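Abbfa_003403 (Acinetobacter baumannii, PDB 4ZXH) is a four-domain nonribosomal peptide synthetase that probably activates an amino acid, loads it on a phosphopantetheine carrier, condenses it and releases the product. Local coordinates at residues 457-468 with 795-806. Residues are numbered along the deposited sequence; the frame is centred on the assembly and turned at random. Where two conformers were deposited one is given.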
ATOM      1  N   ASP A 457      23.480 -18.194  15.171  1.00 69.66           N
ATOM      2  CA  ASP A 457      22.817 -18.831  14.043  1.00 65.49           C
ATOM      3  C   ASP A 457      21.524 -19.483  14.526  1.00 59.40           C
ATOM      4  O   ASP A 457      21.536 -20.368  15.378  1.00 64.69           O
ATOM      5  CB  ASP A 457      23.745 -19.848  13.371  1.00 72.07           C
ATOM      6  CG  ASP A 457      23.491 -19.980  11.877  1.00 76.14           C
ATOM      7  OD1 ASP A 457      22.377 -19.615  11.428  1.00 83.53           O
ATOM      8  OD2 ASP A 457      24.406 -20.443  11.150  1.00 68.45           O
ATOM      9  N   ILE A 458      20.415 -19.007  13.973  1.00 61.25           N
ATOM     10  CA  ILE A 458      19.061 -19.360  14.390  1.00 61.50           C
ATOM     11  C   ILE A 458      18.540 -20.507  13.532  1.00 62.35           C
ATOM     12  O   ILE A 458      17.534 -21.157  13.848  1.00 56.96           O
ATOM     13  CB  ILE A 458      18.126 -18.120  14.266  1.00 86.93           C
ATOM     14  CG1 ILE A 458      18.666 -16.981  15.118  1.00 86.93           C
ATOM     15  CG2 ILE A 458      16.717 -18.416  14.697  1.00 87.76           C
ATOM     16  CD1 ILE A 458      18.958 -17.409  16.527  1.00 85.42           C
ATOM     17  N   ALA A 459      19.251 -20.745  12.436  1.00 60.67           N
ATOM     18  CA  ALA A 459      18.838 -21.711  11.437  1.00 54.62           C
ATOM     19  C   ALA A 459      18.748 -23.096  12.041  1.00 58.92           C
ATOM     20  O   ALA A 459      19.478 -23.411  12.977  1.00 63.11           O
ATOM     21  CB  ALA A 459      19.808 -21.694  10.267  1.00 49.39           C
ATOM     22  N   PRO A 460      17.825 -23.922  11.527  1.00 64.42           N
ATOM     23  CA  PRO A 460      17.805 -25.336  11.922  1.00 68.81           C
ATOM     24  C   PRO A 460      19.105 -25.991  11.491  1.00 81.17           C
ATOM     25  O   PRO A 460      19.673 -25.553  10.499  1.00 86.06           O
ATOM     26  CB  PRO A 460      16.613 -25.912  11.146  1.00 69.56           C
ATOM     27  CG  PRO A 460      15.801 -24.706  10.689  1.00 53.26           C
ATOM     28  CD  PRO A 460      16.786 -23.596  10.531  1.00 57.15           C
ATOM     29  N   ASP A 461      19.592 -26.995  12.207  1.00 97.73           N
ATOM     30  CA  ASP A 461      20.796 -27.674  11.745  1.00107.56           C
ATOM     31  C   ASP A 461      20.383 -28.608  10.611  1.00100.27           C
ATOM     32  O   ASP A 461      19.740 -29.633  10.837  1.00105.14           O
ATOM     33  CB  ASP A 461      21.492 -28.442  12.876  1.00120.98           C
ATOM     34  CG  ASP A 461      22.909 -28.880  12.503  1.00132.52           C
ATOM     35  OD1 ASP A 461      23.190 -29.098  11.301  1.00135.26           O
ATOM     36  OD2 ASP A 461      23.749 -29.005  13.421  1.00137.09           O
ATOM     37  N   TYR A 462      20.752 -28.235   9.392  1.00 85.45           N
ATOM     38  CA  TYR A 462      20.311 -28.940   8.201  1.00 69.94           C
ATOM     39  C   TYR A 462      21.036 -30.260   8.038  1.00 76.40           C
ATOM     40  O   TYR A 462      22.261 -30.305   8.100  1.00 78.99           O
ATOM     41  CB  TYR A 462      20.529 -28.069   6.977  1.00 63.43           C
ATOM     42  CG  TYR A 462      19.695 -26.812   6.962  1.00 56.82           C
ATOM     43  CD1 TYR A 462      18.323 -26.872   6.724  1.00 54.20           C
ATOM     44  CD2 TYR A 462      20.269 -25.563   7.169  1.00 54.23           C
ATOM     45  CE1 TYR A 462      17.547 -25.729   6.683  1.00 49.90           C
ATOM     46  CE2 TYR A 462      19.487 -24.400   7.135  1.00 57.01           C
ATOM     47  CZ  TYR A 462      18.127 -24.498   6.888  1.00 55.76           C
ATOM     48  OH  TYR A 462      17.339 -23.365   6.846  1.00 57.82           O
ATOM     49  N   LYS A 463      20.269 -31.323   7.802  1.00 86.79           N
ATOM     50  CA  LYS A 463      20.766 -32.699   7.901  1.00 99.96           C
ATOM     51  C   LYS A 463      21.839 -33.051   6.865  1.00 97.74           C
ATOM     52  O   LYS A 463      23.022 -33.171   7.206  1.00 91.19           O
ATOM     53  CB  LYS A 463      19.596 -33.690   7.791  1.00103.31           C
ATOM     54  N   ASP A 464      21.427 -33.229   5.611  1.00 97.40           N
ATOM     55  CA  ASP A 464      22.356 -33.639   4.562  1.00 95.78           C
ATOM     56  C   ASP A 464      22.946 -32.451   3.821  1.00 84.51           C
ATOM     57  O   ASP A 464      22.980 -32.442   2.594  1.00 88.45           O
ATOM     58  CB  ASP A 464      21.673 -34.578   3.557  1.00104.10           C
ATOM     59  CG  ASP A 464      21.473 -35.988   4.103  1.00112.38           C
ATOM     60  OD1 ASP A 464      22.103 -36.344   5.124  1.00109.98           O
ATOM     61  OD2 ASP A 464      20.695 -36.753   3.493  1.00117.26           O
ATOM     62  N   GLY A 465      23.408 -31.452   4.567  1.00 77.25           N
ATOM     63  CA  GLY A 465      24.031 -30.280   3.974  1.00 68.11           C
ATOM     64  C   GLY A 465      23.203 -29.581   2.905  1.00 65.57           C
ATOM     65  O   GLY A 465      23.738 -29.165   1.879  1.00 67.80           O
ATOM     66  N   ILE A 466      21.895 -29.480   3.136  1.00 59.72           N
ATOM     67  CA  ILE A 466      20.995 -28.696   2.290  1.00 51.77           C
ATOM     68  C   ILE A 466      19.754 -28.262   3.076  1.00 56.32           C
ATOM     69  O   ILE A 466      19.364 -28.905   4.052  1.00 75.63           O
ATOM     70  CB  ILE A 466      20.547 -29.470   1.032  1.00 52.82           C
ATOM     71  CG1 ILE A 466      20.180 -28.485  -0.082  1.00 52.46           C
ATOM     72  CG2 ILE A 466      19.370 -30.392   1.342  1.00 51.32           C
ATOM     73  CD1 ILE A 466      20.266 -29.071  -1.443  1.00 56.72           C
ATOM     74  N   GLN A 467      19.142 -27.166   2.649  1.00 50.33           N
ATOM     75  CA  GLN A 467      18.022 -26.567   3.363  1.00 47.44           C
ATOM     76  C   GLN A 467      16.708 -27.329   3.207  1.00 55.26           C
ATOM     77  O   GLN A 467      15.930 -27.416   4.158  1.00 67.04           O
ATOM     78  CB  GLN A 467      17.842 -25.125   2.910  1.00 45.02           C
ATOM     79  CG  GLN A 467      18.813 -24.160   3.572  1.00 53.40           C
ATOM     80  CD  GLN A 467      19.355 -23.115   2.609  1.00 46.55           C
ATOM     81  OE1 GLN A 467      19.653 -23.414   1.444  1.00 42.62           O
ATOM     82  NE2 GLN A 467      19.479 -21.879   3.091  1.00 43.53           N
ATOM     83  N   PHE A 468      16.460 -27.868   2.017  1.00 55.20           N
ATOM     84  CA  PHE A 468      15.304 -28.734   1.760  1.00 56.28           C
ATOM     85  C   PHE A 468      15.720 -29.799   0.760  1.00 58.33           C
ATOM     86  O   PHE A 468      16.595 -29.561  -0.061  1.00 64.99           O
ATOM     87  CB  PHE A 468      14.111 -27.919   1.251  1.00 47.31           C
ATOM     88  CG  PHE A 468      13.511 -27.041   2.296  1.00 47.22           C
ATOM     89  CD1 PHE A 468      12.676 -27.568   3.275  1.00 62.81           C
ATOM     90  CD2 PHE A 468      13.838 -25.695   2.361  1.00 63.95           C
ATOM     91  CE1 PHE A 468      12.128 -26.757   4.278  1.00 53.89           C
ATOM     92  CE2 PHE A 468      13.301 -24.874   3.364  1.00 63.38           C
ATOM     93  CZ  PHE A 468      12.443 -25.412   4.323  1.00 58.76           C
ATOM     94  N   TYR A 795      21.354 -23.194  -3.010  1.00 44.97           N
ATOM     95  CA  TYR A 795      21.629 -22.825  -1.627  1.00 45.05           C
ATOM     96  C   TYR A 795      21.291 -21.347  -1.422  1.00 48.74           C
ATOM     97  O   TYR A 795      21.560 -20.524  -2.301  1.00 48.09           O
ATOM     98  CB  TYR A 795      23.101 -23.079  -1.263  1.00 39.47           C
ATOM     99  CG  TYR A 795      23.621 -24.479  -1.533  1.00 43.35           C
ATOM    100  CD1 TYR A 795      23.401 -25.524  -0.634  1.00 52.93           C
ATOM    101  CD2 TYR A 795      24.376 -24.751  -2.664  1.00 45.80           C
ATOM    102  CE1 TYR A 795      23.901 -26.812  -0.880  1.00 43.28           C
ATOM    103  CE2 TYR A 795      24.877 -26.025  -2.915  1.00 44.21           C
ATOM    104  CZ  TYR A 795      24.635 -27.052  -2.026  1.00 43.72           C
ATOM    105  OH  TYR A 795      25.135 -28.313  -2.301  1.00 48.45           O
ATOM    106  N   VAL A 796      20.708 -21.000  -0.274  1.00 53.21           N
ATOM    107  CA  VAL A 796      20.438 -19.595   0.032  1.00 46.19           C
ATOM    108  C   VAL A 796      21.290 -19.142   1.211  1.00 48.48           C
ATOM    109  O   VAL A 796      21.093 -19.598   2.330  1.00 49.25           O
ATOM    110  CB  VAL A 796      18.945 -19.344   0.333  1.00 39.70           C
ATOM    111  CG1 VAL A 796      18.679 -17.856   0.515  1.00 39.31           C
ATOM    112  CG2 VAL A 796      18.074 -19.892  -0.792  1.00 38.55           C
ATOM    113  N   LEU A 797      22.231 -18.236   0.951  1.00 48.17           N
ATOM    114  CA  LEU A 797      23.221 -17.843   1.949  1.00 41.66           C
ATOM    115  C   LEU A 797      23.133 -16.384   2.394  1.00 41.93           C
ATOM    116  O   LEU A 797      22.619 -15.522   1.675  1.00 40.51           O
ATOM    117  CB  LEU A 797      24.616 -18.114   1.407  1.00 41.19           C
ATOM    118  CG  LEU A 797      24.839 -19.541   0.907  1.00 46.98           C
ATOM    119  CD1 LEU A 797      26.287 -19.740   0.529  1.00 40.90           C
ATOM    120  CD2 LEU A 797      24.417 -20.568   1.950  1.00 51.22           C
ATOM    121  N   ASP A 798      23.640 -16.105   3.592  1.00 43.98           N
ATOM    122  CA  ASP A 798      23.714 -14.726   4.048  1.00 44.55           C
ATOM    123  C   ASP A 798      25.044 -14.133   3.609  1.00 52.37           C
ATOM    124  O   ASP A 798      25.750 -14.719   2.794  1.00 55.46           O
ATOM    125  CB  ASP A 798      23.511 -14.616   5.573  1.00 47.15           C
ATOM    126  CG  ASP A 798      24.526 -15.429   6.396  1.00 60.19           C
ATOM    127  OD1 ASP A 798      25.605 -15.782   5.884  1.00 68.65           O
ATOM    128  OD2 ASP A 798      24.241 -15.710   7.583  1.00 60.60           O
ATOM    129  N   GLU A 799      25.386 -12.971   4.149  1.00 54.17           N
ATOM    130  CA  GLU A 799      26.642 -12.306   3.813  1.00 61.50           C
ATOM    131  C   GLU A 799      27.879 -12.974   4.444  1.00 63.86           C
ATOM    132  O   GLU A 799      29.010 -12.660   4.070  1.00 73.74           O
ATOM    133  CB  GLU A 799      26.558 -10.832   4.219  1.00 70.14           C
ATOM    134  CG  GLU A 799      25.347 -10.110   3.614  1.00 71.63           C
ATOM    135  CD  GLU A 799      25.122  -8.716   4.189  1.00 81.37           C
ATOM    136  OE1 GLU A 799      25.860  -8.316   5.119  1.00 88.50           O
ATOM    137  OE2 GLU A 799      24.193  -8.022   3.718  1.00 82.58           O
ATOM    138  N   GLN A 800      27.673 -13.887   5.393  1.00 61.44           N
ATOM    139  CA  GLN A 800      28.778 -14.673   5.941  0.50 57.30           C
ATOM    140  C   GLN A 800      28.829 -16.060   5.312  1.00 55.72           C
ATOM    141  O   GLN A 800      29.630 -16.896   5.706  1.00 57.52           O
ATOM    142  CB  GLN A 800      28.663 -14.797   7.460  0.50 57.40           C
ATOM    143  CG  GLN A 800      29.208 -13.600   8.213  0.50 58.63           C
ATOM    144  CD  GLN A 800      28.550 -12.302   7.793  0.50 62.28           C
ATOM    145  OE1 GLN A 800      27.404 -12.019   8.166  0.50 53.97           O
ATOM    146  NE2 GLN A 800      29.265 -11.510   6.994  0.50 62.28           N
ATOM    147  N   GLN A 801      27.963 -16.283   4.325  1.00 54.94           N
ATOM    148  CA  GLN A 801      27.846 -17.553   3.605  1.00 48.54           C
ATOM    149  C   GLN A 801      27.416 -18.720   4.502  1.00 53.71           C
ATOM    150  O   GLN A 801      27.931 -19.826   4.380  1.00 48.26           O
ATOM    151  CB  GLN A 801      29.162 -17.891   2.895  1.00 49.02           C
ATOM    152  CG  GLN A 801      29.418 -17.092   1.619  1.00 43.35           C
ATOM    153  CD  GLN A 801      29.834 -15.658   1.891  1.00 50.70           C
ATOM    154  OE1 GLN A 801      30.772 -15.406   2.648  1.00 55.48           O
ATOM    155  NE2 GLN A 801      29.116 -14.705   1.294  1.00 50.59           N
ATOM    156  N   ARG A 802      26.470 -18.460   5.402  1.00 53.69           N
ATOM    157  CA  ARG A 802      25.802 -19.512   6.164  1.00 51.67           C
ATOM    158  C   ARG A 802      24.406 -19.771   5.589  1.00 54.96           C
ATOM    159  O   ARG A 802      23.797 -18.878   5.006  1.00 59.80           O
ATOM    160  CB  ARG A 802      25.686 -19.123   7.631  1.00 63.14           C
ATOM    161  CG  ARG A 802      27.001 -19.040   8.378  1.00 75.64           C
ATOM    162  CD  ARG A 802      26.773 -18.485   9.785  1.00 81.80           C
ATOM    163  NE  ARG A 802      26.103 -17.187   9.725  1.00 82.34           N
ATOM    164  CZ  ARG A 802      25.919 -16.380  10.763  1.00 84.75           C
ATOM    165  NH1 ARG A 802      26.360 -16.720  11.967  1.00 88.58           N
ATOM    166  NH2 ARG A 802      25.298 -15.223  10.591  1.00 84.77           N
ATOM    167  N   LEU A 803      23.899 -20.987   5.759  1.00 58.88           N
ATOM    168  CA  LEU A 803      22.560 -21.344   5.300  1.00 49.08           C
ATOM    169  C   LEU A 803      21.464 -20.625   6.095  1.00 54.58           C
ATOM    170  O   LEU A 803      21.330 -20.822   7.309  1.00 52.90           O
ATOM    171  CB  LEU A 803      22.363 -22.852   5.401  1.00 50.34           C
ATOM    172  CG  LEU A 803      23.252 -23.712   4.514  1.00 49.50           C
ATOM    173  CD1 LEU A 803      23.269 -25.130   5.032  1.00 51.71           C
ATOM    174  CD2 LEU A 803      22.760 -23.670   3.084  1.00 46.87           C
ATOM    175  N   VAL A 804      20.664 -19.809   5.408  1.00 50.49           N
ATOM    176  CA  VAL A 804      19.670 -18.977   6.091  1.00 50.97           C
ATOM    177  C   VAL A 804      18.531 -19.809   6.694  1.00 55.25           C
ATOM    178  O   VAL A 804      18.270 -20.929   6.253  1.00 61.72           O
ATOM    179  CB  VAL A 804      19.077 -17.917   5.140  1.00 46.68           C
ATOM    180  CG1 VAL A 804      20.173 -17.018   4.617  1.00 49.14           C
ATOM    181  CG2 VAL A 804      18.317 -18.575   4.005  1.00 45.11           C
ATOM    182  N   PRO A 805      17.861 -19.273   7.725  1.00 55.62           N
ATOM    183  CA  PRO A 805      16.676 -19.974   8.230  1.00 60.36           C
ATOM    184  C   PRO A 805      15.546 -19.862   7.218  1.00 60.25           C
ATOM    185  O   PRO A 805      15.598 -18.971   6.374  1.00 57.28           O
ATOM    186  CB  PRO A 805      16.330 -19.224   9.525  1.00 55.77           C
ATOM    187  CG  PRO A 805      17.488 -18.303   9.792  1.00 55.62           C
ATOM    188  CD  PRO A 805      18.152 -18.047   8.488  1.00 52.90           C
ATOM    189  N   PRO A 806      14.540 -20.745   7.289  1.00 64.93           N
ATOM    190  CA  PRO A 806      13.409 -20.563   6.368  1.00 55.72           C
ATOM    191  C   PRO A 806      12.729 -19.204   6.573  1.00 57.70           C
ATOM    192  O   PRO A 806      12.799 -18.649   7.674  1.00 52.88           O
ATOM    193  CB  PRO A 806      12.473 -21.715   6.727  1.00 53.69           C
ATOM    194  CG  PRO A 806      13.361 -22.743   7.394  1.00 55.42           C
ATOM    195  CD  PRO A 806      14.401 -21.953   8.122  1.00 55.64           C
TER
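Gln467 sets its CG beside the backbone N (chi1 -80°) and bends at chi2, which brings its amide beside Val796 near the end of strand 792-797. There the amide bonds both polar backbone atoms of that residue. Val796 N gives a nearly straight bond to Gln467 OE1 at 3.1 Å, and Gln467 NE2 reaches Val796 O at 2.9 Å. Both acceptors are met on a lone pair. Val796 O also takes Val804 N, so two donors grip it. Leu803 packs its CD2 3.5 Å from Gln467 CD, and Leu803 CB lies 3.7 Å from Tyr462 CE2. The Tyr462 hydroxyl donates to Val804 O at 2.7 Å, and Gln467 CG lies over one face of the Tyr462 ring, toward the rim. Pro460 CD touches Pro806 CD at 3.8 Å. At the other end Asp457 lies over one face of the Arg802 guanidinium in a long salt bridge, OD2 to NE 3.9 Å; no N-H points at it, so charge alone links the two. Asp798 holds the guanidinium edge. The contact joins the loop between helices 428-447 and 483-494 to the adenylation domain. Leu437 of helix 428-447 touches Ile458 and Pro805, Leu855 of strand 846-855 touches Gln467 and Phe468, and strand 809-816 pairs with strand 792-797.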